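Local atomic coordinates of alpha-ketoglutarate-dependent non-heme iron oxygenase EasH (PDB entry 5M0T), a protein that probably uses iron(II), 2-oxoglutarate and oxygen to carry out an oxidative step in the biosynthesis of the ergot alkaloid cycloclavine. Residues E37-A42 and F155-T160; G50-H55 and L221-P226. One frame throughout, in Å; residues are numbered along the deposited sequence.

Contact 1: residues E37-A42 and F155-T160. With ZN (zinc ion), chain G; AKG (2-oxoglutaric acid), chain D.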
loop_
_atom_site.group_PDB
_atom_site.type_symbol
_atom_site.label_atom_id
_atom_site.label_comp_id
_atom_site.label_asym_id
_atom_site.label_seq_id
_atom_site.Cartn_x
_atom_site.Cartn_y
_atom_site.Cartn_z
ATOM N N GLU A 37 -20.927 -18.680 -12.454
ATOM C CA GLU A 37 -22.247 -18.447 -13.038
ATOM C C GLU A 37 -23.110 -17.711 -12.030
ATOM O O GLU A 37 -23.243 -18.141 -10.875
ATOM C CB GLU A 37 -22.944 -19.752 -13.457
ATOM C CG GLU A 37 -22.312 -20.461 -14.645
ATOM C CD GLU A 37 -22.374 -19.662 -15.937
ATOM O OE1 GLU A 37 -23.378 -18.966 -16.177
ATOM O OE2 GLU A 37 -21.413 -19.738 -16.724
ATOM N N GLY A 38 -23.663 -16.581 -12.466
ATOM C CA GLY A 38 -24.583 -15.807 -11.651
ATOM C C GLY A 38 -23.928 -15.131 -10.477
ATOM O O GLY A 38 -24.500 -15.098 -9.393
ATOM N N PHE A 39 -22.722 -14.600 -10.677
ATOM C CA PHE A 39 -22.053 -13.840 -9.614
ATOM C C PHE A 39 -22.934 -12.658 -9.202
ATOM O O PHE A 39 -23.162 -12.428 -8.025
ATOM C CB PHE A 39 -20.656 -13.379 -10.071
ATOM C CG PHE A 39 -19.955 -12.496 -9.078
ATOM C CD1 PHE A 39 -19.553 -13.005 -7.842
ATOM C CD2 PHE A 39 -19.721 -11.148 -9.363
ATOM C CE1 PHE A 39 -18.931 -12.190 -6.913
ATOM C CE2 PHE A 39 -19.095 -10.329 -8.442
ATOM C CZ PHE A 39 -18.709 -10.848 -7.214
ATOM N N MET A 40 -23.417 -11.920 -10.202
ATOM C CA MET A 40 -24.456 -10.918 -10.030
ATOM C C MET A 40 -25.702 -11.425 -10.729
ATOM O O MET A 40 -25.612 -12.101 -11.757
ATOM C CB MET A 40 -24.017 -9.591 -10.640
ATOM C CG MET A 40 -22.906 -8.899 -9.857
ATOM S SD MET A 40 -22.300 -7.395 -10.656
ATOM C CE MET A 40 -23.755 -6.350 -10.706
ATOM N N SER A 41 -26.868 -11.118 -10.170
ATOM C CA SER A 41 -28.144 -11.430 -10.832
ATOM C C SER A 41 -28.401 -10.491 -12.011
ATOM O O SER A 41 -27.759 -9.439 -12.147
ATOM C CB SER A 41 -29.308 -11.315 -9.848
ATOM O OG SER A 41 -29.426 -9.981 -9.388
ATOM N N ALA A 42 -29.369 -10.869 -12.840
ATOM C CA ALA A 42 -29.811 -10.036 -13.964
ATOM C C ALA A 42 -30.283 -8.665 -13.484
ATOM O O ALA A 42 -29.950 -7.645 -14.094
ATOM C CB ALA A 42 -30.913 -10.733 -14.740
ATOM N N PHE A 155 -12.479 -10.147 -9.856
ATOM C CA PHE A 155 -13.834 -10.599 -10.156
ATOM C C PHE A 155 -14.273 -9.813 -11.368
ATOM O O PHE A 155 -14.654 -8.662 -11.229
ATOM C CB PHE A 155 -14.788 -10.300 -8.996
ATOM C CG PHE A 155 -14.459 -11.028 -7.718
ATOM C CD1 PHE A 155 -13.451 -10.567 -6.884
ATOM C CD2 PHE A 155 -15.211 -12.130 -7.312
ATOM C CE1 PHE A 155 -13.161 -11.219 -5.695
ATOM C CE2 PHE A 155 -14.923 -12.792 -6.123
ATOM C CZ PHE A 155 -13.904 -12.335 -5.314
ATOM N N LEU A 156 -14.209 -10.411 -12.556
ATOM C CA LEU A 156 -14.518 -9.691 -13.787
ATOM C C LEU A 156 -15.892 -10.088 -14.293
ATOM O O LEU A 156 -16.066 -11.149 -14.890
ATOM C CB LEU A 156 -13.432 -9.919 -14.846
ATOM C CG LEU A 156 -13.413 -8.865 -15.985
ATOM C CD1 LEU A 156 -12.081 -8.853 -16.734
ATOM C CD2 LEU A 156 -14.554 -9.051 -16.980
ATOM N N THR A 157 -16.867 -9.218 -14.078
ATOM C CA THR A 157 -18.250 -9.532 -14.368
ATOM C C THR A 157 -18.637 -9.056 -15.769
ATOM O O THR A 157 -18.326 -7.932 -16.162
ATOM C CB THR A 157 -19.174 -8.873 -13.325
ATOM O OG1 THR A 157 -18.727 -9.213 -12.010
ATOM C CG2 THR A 157 -20.608 -9.302 -13.522
ATOM N N ALA A 158 -19.340 -9.916 -16.500
ATOM C CA ALA A 158 -19.921 -9.562 -17.781
ATOM C C ALA A 158 -21.194 -8.728 -17.561
ATOM O O ALA A 158 -22.126 -9.165 -16.892
ATOM C CB ALA A 158 -20.223 -10.817 -18.589
ATOM N N LEU A 159 -21.212 -7.518 -18.110
ATOM C CA LEU A 159 -22.380 -6.642 -18.042
ATOM C C LEU A 159 -23.182 -6.628 -19.332
ATOM O O LEU A 159 -24.274 -6.054 -19.353
ATOM C CB LEU A 159 -21.955 -5.221 -17.675
ATOM C CG LEU A 159 -21.264 -5.045 -16.322
ATOM C CD1 LEU A 159 -20.845 -3.598 -16.120
ATOM C CD2 LEU A 159 -22.170 -5.512 -15.181
ATOM N N THR A 160 -22.611 -7.197 -20.400
ATOM C CA THR A 160 -23.325 -7.570 -21.615
ATOM C C THR A 160 -22.957 -9.027 -21.890
ATOM O O THR A 160 -22.132 -9.596 -21.174
ATOM C CB THR A 160 -22.846 -6.760 -22.832
ATOM O OG1 THR A 160 -21.444 -6.987 -23.030
ATOM C CG2 THR A 160 -23.102 -5.274 -22.654
HETATM ZN ZN ZN G . -23.534 -18.481 -18.095
HETATM C C1 AKG D . -6.791 -5.387 -17.475
HETATM O O1 AKG D . -5.899 -5.578 -16.649
HETATM O O2 AKG D . -7.079 -4.217 -17.994
HETATM C C2 AKG D . -7.699 -6.508 -18.001
HETATM O O5 AKG D . -7.290 -7.651 -17.931
HETATM C C3 AKG D . -9.067 -6.202 -18.556
HETATM C C4 AKG D . -9.741 -7.425 -19.155
HETATM C C5 AKG D . -11.097 -7.159 -19.749
HETATM O O3 AKG D . -11.626 -5.985 -19.495
HETATM O O4 AKG D . -11.662 -7.995 -20.416
HETATM O O HOH W 1 -25.310 -17.640 -17.790
#
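Phe-39 and Phe-155 lie with their ring planes 26° apart but slid so far past each other, centroids 5.4 Å apart, that they barely overlap. The closest touch is CZ of Phe-39 on CD2 of Phe-155, 3.7 Å, while the two side chains cross at about a right angle. Because CG of Phe-39 stands anti to the backbone N (chi1 175°), its ring reaches across to the strand, where Phe-39 CD2 also comes within 3.4 Å of Thr-157 OG1. The threonine is split between two neighbours: its hydroxyl meets the Phe-39 ring obliquely, and its methyl CG2 meets Met-40 SD at 3.8 Å. No hydrogen bond joins the segments. Strand 152-158 belongs to the main sheet of the cupin-type double-stranded beta-helix, the fold of 2-oxoglutarate-dependent oxygenases, and its side chains alternate. Phe-155 and Thr-157 turn toward the loop that leads from strand 33-37 to helix 42-52; Leu-156 points away from it, and its CD1 lies 3.6 Å from C5 of the bound 2-oxoglutarate. Leu-97 and Leu-100 of helix 95-105 also pack on Phe-155, and Ala-201 lies against both Phe-39 and Thr-157. At the start of the loop, Glu-37 OE1 binds a zinc ion at 2.0 Å together with Asp-200 and a water, while OE2 forms a salt bridge with Arg-14.

Contact 2: residues G50-H55 and L221-P226. With AKG (2-oxoglutaric acid), chain D.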
loop_
_atom_site.group_PDB
_atom_site.type_symbol
_atom_site.label_atom_id
_atom_site.label_comp_id
_atom_site.label_asym_id
_atom_site.label_seq_id
_atom_site.Cartn_x
_atom_site.Cartn_y
_atom_site.Cartn_z
ATOM N N GLY A 50 -27.644 0.975 -15.164
ATOM C CA GLY A 50 -28.387 2.231 -15.013
ATOM C C GLY A 50 -27.588 3.324 -14.315
ATOM O O GLY A 50 -27.531 4.454 -14.799
ATOM N N GLU A 51 -26.957 2.971 -13.190
ATOM C CA GLU A 51 -26.092 3.892 -12.427
ATOM C C GLU A 51 -24.838 4.334 -13.205
ATOM O O GLU A 51 -24.429 5.492 -13.129
ATOM C CB GLU A 51 -25.659 3.256 -11.085
ATOM C CG GLU A 51 -26.788 3.062 -10.071
ATOM C CD GLU A 51 -26.303 2.785 -8.641
ATOM O OE1 GLU A 51 -25.536 1.811 -8.408
ATOM O OE2 GLU A 51 -26.705 3.554 -7.734
ATOM N N ILE A 52 -24.233 3.398 -13.931
ATOM C CA ILE A 52 -22.954 3.622 -14.631
ATOM C C ILE A 52 -23.068 4.460 -15.917
ATOM O O ILE A 52 -22.215 5.320 -16.166
ATOM C CB ILE A 52 -22.259 2.265 -14.938
ATOM C CG1 ILE A 52 -21.746 1.645 -13.637
ATOM C CG2 ILE A 52 -21.119 2.397 -15.949
ATOM C CD1 ILE A 52 -20.802 2.511 -12.823
ATOM N N ASP A 53 -24.106 4.207 -16.713
ATOM C CA ASP A 53 -24.225 4.773 -18.073
ATOM C C ASP A 53 -23.739 6.233 -18.229
ATOM O O ASP A 53 -22.791 6.478 -18.987
ATOM C CB ASP A 53 -25.662 4.602 -18.625
ATOM C CG ASP A 53 -25.993 3.138 -19.006
ATOM O OD1 ASP A 53 -27.194 2.851 -19.200
ATOM O OD2 ASP A 53 -25.083 2.271 -19.098
ATOM N N PRO A 54 -24.318 7.184 -17.466
ATOM C CA PRO A 54 -24.010 8.591 -17.740
ATOM C C PRO A 54 -22.585 9.110 -17.425
ATOM O O PRO A 54 -22.297 10.253 -17.787
ATOM C CB PRO A 54 -25.050 9.352 -16.892
ATOM C CG PRO A 54 -26.044 8.329 -16.444
ATOM C CD PRO A 54 -25.259 7.065 -16.339
ATOM N N HIS A 55 -21.710 8.320 -16.800
ATOM C CA HIS A 55 -20.349 8.794 -16.458
ATOM C C HIS A 55 -19.207 8.268 -17.366
ATOM O O HIS A 55 -18.034 8.625 -17.147
ATOM C CB HIS A 55 -20.003 8.436 -15.002
ATOM C CG HIS A 55 -20.996 8.908 -13.991
ATOM N ND1 HIS A 55 -20.897 10.130 -13.367
ATOM C CD2 HIS A 55 -22.102 8.315 -13.491
ATOM C CE1 HIS A 55 -21.916 10.276 -12.537
ATOM N NE2 HIS A 55 -22.659 9.187 -12.594
ATOM N N LEU A 221 -21.158 -3.322 -28.390
ATOM C CA LEU A 221 -20.308 -2.787 -27.330
ATOM C C LEU A 221 -20.262 -3.814 -26.211
ATOM O O LEU A 221 -21.279 -4.065 -25.562
ATOM C CB LEU A 221 -20.857 -1.474 -26.781
ATOM C CG LEU A 221 -21.011 -0.342 -27.782
ATOM C CD1 LEU A 221 -22.254 0.455 -27.403
ATOM C CD2 LEU A 221 -19.763 0.544 -27.883
ATOM N N ARG A 222 -19.087 -4.393 -25.994
ATOM C CA ARG A 222 -18.884 -5.461 -25.002
ATOM C C ARG A 222 -18.449 -4.818 -23.683
ATOM O O ARG A 222 -17.381 -4.231 -23.614
ATOM C CB ARG A 222 -17.866 -6.481 -25.561
ATOM C CG ARG A 222 -17.276 -7.518 -24.609
ATOM C CD ARG A 222 -16.240 -6.886 -23.700
ATOM N NE ARG A 222 -15.133 -7.734 -23.355
ATOM C CZ ARG A 222 -14.155 -7.376 -22.524
ATOM N NH1 ARG A 222 -14.133 -6.181 -21.915
ATOM N NH2 ARG A 222 -13.192 -8.246 -22.278
ATOM N N ARG A 223 -19.295 -4.894 -22.655
ATOM C CA ARG A 223 -19.045 -4.198 -21.391
ATOM C C ARG A 223 -18.661 -5.189 -20.299
ATOM O O ARG A 223 -19.455 -6.054 -19.940
ATOM C CB ARG A 223 -20.274 -3.404 -20.958
ATOM C CG ARG A 223 -20.067 -2.663 -19.641
ATOM C CD ARG A 223 -20.872 -1.380 -19.462
ATOM N NE ARG A 223 -22.188 -1.354 -20.100
ATOM C CZ ARG A 223 -23.099 -0.400 -19.892
ATOM N NH1 ARG A 223 -22.870 0.614 -19.049
ATOM N NH2 ARG A 223 -24.267 -0.468 -20.522
ATOM N N GLY A 224 -17.441 -5.062 -19.791
ATOM C CA GLY A 224 -16.952 -5.868 -18.672
ATOM C C GLY A 224 -16.802 -5.035 -17.416
ATOM O O GLY A 224 -16.789 -3.804 -17.486
ATOM N N PHE A 225 -16.667 -5.708 -16.273
ATOM C CA PHE A 225 -16.618 -5.047 -14.965
ATOM C C PHE A 225 -15.563 -5.707 -14.087
ATOM O O PHE A 225 -15.892 -6.578 -13.285
ATOM C CB PHE A 225 -18.027 -5.118 -14.354
ATOM C CG PHE A 225 -18.140 -4.634 -12.940
ATOM C CD1 PHE A 225 -17.336 -3.628 -12.430
ATOM C CD2 PHE A 225 -19.114 -5.176 -12.115
ATOM C CE1 PHE A 225 -17.477 -3.203 -11.123
ATOM C CE2 PHE A 225 -19.255 -4.754 -10.812
ATOM C CZ PHE A 225 -18.436 -3.767 -10.314
ATOM N N PRO A 226 -14.277 -5.348 -14.280
ATOM C CA PRO A 226 -13.232 -5.842 -13.389
ATOM C C PRO A 226 -13.340 -5.229 -12.007
ATOM O O PRO A 226 -13.483 -4.027 -11.881
ATOM C CB PRO A 226 -11.930 -5.375 -14.061
ATOM C CG PRO A 226 -12.350 -4.256 -14.956
ATOM C CD PRO A 226 -13.683 -4.711 -15.471
HETATM C C1 AKG D . -6.791 -5.387 -17.475
HETATM O O1 AKG D . -5.899 -5.578 -16.649
HETATM O O2 AKG D . -7.079 -4.217 -17.994
HETATM C C2 AKG D . -7.699 -6.508 -18.001
HETATM O O5 AKG D . -7.290 -7.651 -17.931
HETATM C C3 AKG D . -9.067 -6.202 -18.556
HETATM C C4 AKG D . -9.741 -7.425 -19.155
HETATM C C5 AKG D . -11.097 -7.159 -19.749
HETATM O O3 AKG D . -11.626 -5.985 -19.495
HETATM O O4 AKG D . -11.662 -7.995 -20.416
#
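Arg-223 grips Asp-53 end-on, with both terminal nitrogens directed at the single oxygen OD2. The NH1 bond is the shorter and straighter, 2.8 Å from NH1 to OD2 with an N-H...O angle of 161°; it meets the oxygen nearly along its C-O axis. NH2 reaches the same OD2 from the syn side at 3.2 Å, with a more bent angle of 135°. OD2 lies almost exactly in the guanidinium plane, and the carboxylate is turned only 27° from that plane, so the two flat groups are nearly coplanar. The arginine leaves its strand with CG anti to the backbone N and bends at chi3 to bring its end groups to the aspartate. A second salt bridge, from NE to Glu-121, probably steadies the guanidinium and shares its positive charge between two carboxylates. The contact is unevenly packed. On the inner side, buried Ile-52 turns its branch methyl CG2 to the guanidinium edge, 4.0 Å from NH1. Asp-53 sits on the outer side, exposed to solvent, and meets the strand through its carboxylate alone. Arg-222, the preceding residue, serves the active site instead: its guanidinium approaches the C5 carboxylate of 2-oxoglutarate edge-on, with a weak NH1 bond to O3 and an NH2 to O4 approach so short that its exact length is doubtful, as in related oxygenases where an arginine holds this end of the cosubstrate. At the end of helix 42-52, Ile-52 packs on Leu-77 of strand 75-77 and Val-119 of strand 112-122, while the 3-10 turn that follows is linked by the salt bridge to strand 222-231, which runs between strands 152-158 and 112-122.

Contact 1 is wholly buried and joins its segments through aromatic, methyl and sulfur packing, whereas contact 2, partly buried where helix 42-52 gives way to a 3-10 turn, relies mainly on a salt bridge and buries about half as much surface. Both involve helix 42-52, one through the loop entering it and the other through its last turn and the 3-10 residues after it, and both meet adjacent antiparallel strands of one sheet. Those strands are joined directly: Thr-157 N lies 2.9 Å from Phe-225 O, and Leu-159 N 2.9 Å from Arg-223 O, both probable hydrogen bonds. Each strand also supplies a residue to the 2-oxoglutarate pocket, apolar Leu-156 from contact 1 and charged Arg-222 from contact 2.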